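Local atomic coordinates of beta-glucosidase (Chaetomella raphigera, PDB entry 6JXG), a protein that probably hydrolyses terminal, non-reducing beta-D-glucosyl residues to release beta-D-glucose in cellulose breakdown, as a secreted glycoside hydrolase family 3 enzyme. Residues Asn140-Met145 with Val150-Lys155. Sequence-based numbering, arbitrary orientation.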
ATOM      1  N   ASN A 140       8.116  -2.696  -6.985  1.00 10.84           N
ATOM      2  CA  ASN A 140       8.004  -1.795  -8.117  1.00 11.31           C
ATOM      3  C   ASN A 140       7.949  -0.332  -7.648  1.00 10.63           C
ATOM      4  O   ASN A 140       8.463   0.532  -8.324  1.00 10.77           O
ATOM      5  CB  ASN A 140       6.783  -2.125  -8.997  1.00 11.12           C
ATOM      6  CG  ASN A 140       7.081  -3.209  -9.975  1.00 13.16           C
ATOM      7  OD1 ASN A 140       7.714  -2.975 -11.011  1.00 13.80           O
ATOM      8  ND2 ASN A 140       6.648  -4.417  -9.651  1.00 16.37           N
ATOM      9  N   THR A 141       7.282  -0.060  -6.525  1.00 10.03           N
ATOM     10  CA  THR A 141       7.259   1.321  -5.980  1.00  9.49           C
ATOM     11  C   THR A 141       8.656   1.828  -5.554  1.00 10.00           C
ATOM     12  O   THR A 141       9.075   2.923  -5.871  1.00 12.11           O
ATOM     13  CB  THR A 141       6.308   1.412  -4.772  1.00  9.36           C
ATOM     14  OG1 THR A 141       4.969   0.985  -5.174  1.00  9.30           O
ATOM     15  CG2 THR A 141       6.291   2.822  -4.275  1.00  9.33           C
ATOM     16  N   ILE A 142       9.386   1.001  -4.844  1.00  9.45           N
ATOM     17  CA  ILE A 142      10.714   1.320  -4.382  1.00 10.11           C
ATOM     18  C   ILE A 142      11.647   1.507  -5.568  1.00 10.35           C
ATOM     19  O   ILE A 142      12.453   2.433  -5.583  1.00 11.09           O
ATOM     20  CB  ILE A 142      11.218   0.254  -3.468  1.00 10.72           C
ATOM     21  CG1 ILE A 142      10.455   0.409  -2.157  1.00 11.24           C
ATOM     22  CG2 ILE A 142      12.734   0.347  -3.210  1.00 10.83           C
ATOM     23  CD1 ILE A 142      10.562  -0.814  -1.309  1.00 12.72           C
ATOM     24  N   THR A 143      11.564   0.628  -6.534  1.00 11.25           N
ATOM     25  CA  THR A 143      12.496   0.735  -7.690  1.00 11.21           C
ATOM     26  C   THR A 143      12.209   2.058  -8.424  1.00 10.23           C
ATOM     27  O   THR A 143      13.138   2.733  -8.879  1.00 10.53           O
ATOM     28  CB  THR A 143      12.373  -0.467  -8.618  1.00 11.24           C
ATOM     29  OG1 THR A 143      12.650  -1.660  -7.874  1.00 11.80           O
ATOM     30  CG2 THR A 143      13.346  -0.298  -9.735  1.00 12.87           C
ATOM     31  N   GLY A 144      10.955   2.419  -8.567  1.00  9.49           N
ATOM     32  CA  GLY A 144      10.585   3.690  -9.131  1.00  9.60           C
ATOM     33  C   GLY A 144      11.149   4.861  -8.364  1.00 10.57           C
ATOM     34  O   GLY A 144      11.747   5.794  -8.924  1.00 11.55           O
ATOM     35  N   MET A 145      10.855   4.895  -7.084  1.00 11.10           N
ATOM     36  CA  MET A 145      11.278   5.988  -6.234  1.00 10.12           C
ATOM     37  C   MET A 145      12.796   6.195  -6.275  1.00 10.68           C
ATOM     38  O   MET A 145      13.296   7.330  -6.475  1.00  9.95           O
ATOM     39  CB  MET A 145      10.862   5.696  -4.802  1.00 10.52           C
ATOM     40  CG  MET A 145       9.379   5.865  -4.534  1.00 10.02           C
ATOM     41  SD  MET A 145       8.846   5.311  -2.885  1.00 10.36           S
ATOM     42  CE  MET A 145       9.437   6.626  -1.819  1.00  9.63           C
ATOM     43  N   VAL A 150      15.513   9.373  -4.906  1.00 11.30           N
ATOM     44  CA  VAL A 150      15.207   9.543  -3.480  1.00 10.71           C
ATOM     45  C   VAL A 150      15.451   8.174  -2.798  1.00 11.08           C
ATOM     46  O   VAL A 150      15.430   7.101  -3.456  1.00 11.25           O
ATOM     47  CB  VAL A 150      13.727  10.019  -3.213  1.00 10.76           C
ATOM     48  CG1 VAL A 150      12.743   8.878  -3.416  1.00 10.68           C
ATOM     49  CG2 VAL A 150      13.562  10.524  -1.806  1.00 10.72           C
ATOM     50  N   GLN A 151      15.765   8.197  -1.508  1.00  9.82           N
ATOM     51  CA  GLN A 151      15.811   6.966  -0.691  1.00  9.36           C
ATOM     52  C   GLN A 151      14.364   6.620  -0.266  1.00  9.75           C
ATOM     53  O   GLN A 151      13.639   7.477   0.250  1.00 10.43           O
ATOM     54  CB  GLN A 151      16.633   7.199   0.575  1.00  9.72           C
ATOM     55  CG  GLN A 151      18.089   7.557   0.297  1.00 10.43           C
ATOM     56  CD  GLN A 151      18.920   7.857   1.544  1.00 11.38           C
ATOM     57  OE1 GLN A 151      19.547   8.970   1.686  1.00 13.31           O
ATOM     58  NE2 GLN A 151      18.947   6.919   2.456  1.00  9.60           N
ATOM     59  N   ALA A 152      13.916   5.420  -0.525  1.00  8.83           N
ATOM     60  CA  ALA A 152      12.632   4.983  -0.039  1.00  9.52           C
ATOM     61  C   ALA A 152      12.808   4.394   1.365  1.00 10.03           C
ATOM     62  O   ALA A 152      13.926   4.136   1.837  1.00 10.52           O
ATOM     63  CB  ALA A 152      12.045   3.909  -0.991  1.00  9.89           C
ATOM     64  N   CYS A 153      11.685   4.252   2.058  1.00 10.76           N
ATOM     65  CA  CYS A 153      11.626   3.826   3.428  1.00 10.45           C
ATOM     66  C   CYS A 153      10.408   2.890   3.548  1.00 10.61           C
ATOM     67  O   CYS A 153       9.252   3.333   3.722  1.00 11.02           O
ATOM     68  CB  CYS A 153      11.439   5.014   4.380  1.00 11.98           C
ATOM     69  SG  CYS A 153      11.478   4.468   6.159  1.00 12.95           S
ATOM     70  N   ALA A 154      10.672   1.606   3.551  1.00 10.99           N
ATOM     71  CA  ALA A 154       9.647   0.639   3.821  1.00 11.18           C
ATOM     72  C   ALA A 154       9.211   0.665   5.295  1.00 10.69           C
ATOM     73  O   ALA A 154      10.027   0.430   6.225  1.00 11.02           O
ATOM     74  CB  ALA A 154      10.122  -0.764   3.446  1.00 11.17           C
ATOM     75  N   LYS A 155       7.926   0.852   5.524  1.00 10.99           N
ATOM     76  CA  LYS A 155       7.429   1.031   6.909  1.00 10.49           C
ATOM     77  C   LYS A 155       6.130   0.218   7.047  1.00 11.07           C
ATOM     78  O   LYS A 155       5.463  -0.047   6.000  1.00 10.93           O
ATOM     79  CB  LYS A 155       7.240   2.527   7.214  1.00 10.50           C
ATOM     80  CG  LYS A 155       6.100   3.250   6.524  1.00 11.22           C
ATOM     81  CD  LYS A 155       6.204   4.778   6.667  1.00 11.23           C
ATOM     82  CE  LYS A 155       4.874   5.365   6.279  1.00 11.35           C
ATOM     83  NZ  LYS A 155       4.818   6.831   6.378  1.00 11.24           N
TER
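Ile142 and Met145 of helix 131-147 pack on Val150 and Ala152 of the segment 150-155, which runs into strand 151-157, a buried apolar helix-to-strand contact within the N-terminal, TIM-barrel-related domain of this family 3 glycosidase. It is the second half of a beta-alpha-beta crossover, in which helix 131-147 joins parallel strands 105-106 and 151-157 and then rests against the second of them. Ala152 is the meeting point. Its methyl group is directed at the helix and receives two side chains: Ile142 CG1 lies 4.0 Å from Ala152 CB, and Met145 CE comes to 3.9 Å of the same carbon. Methionine reaches it by running extended through chi2 and then bending at chi3 (75°), which lays both SD and the terminal methyl against the alanine; SD is 4.0 Å from Ala152 CB. Nearer the turn, Met145 CB meets Val150 CG1 at 3.9 Å. That same valine methyl, set between its own backbone N and carbonyl carbon (chi1 75°), also sits 3.5 Å from Met145 O. Between the main chains, Val150 N donates a weak hydrogen bond of 3.4 Å to Met145 O, spanning the short connection. Gln146 OE1 accepts a bond from Ala152 N, while the backbone of Gln151 bonds with Asn104 and Gln106 and that of Ala154 with strand 196-199, placing this strand inside the sheet. With a single, weak backbone hydrogen bond between the two segments beside methyl, methylene and thioether contacts, cohesion here probably depends mainly on dispersion and the burial of apolar surface.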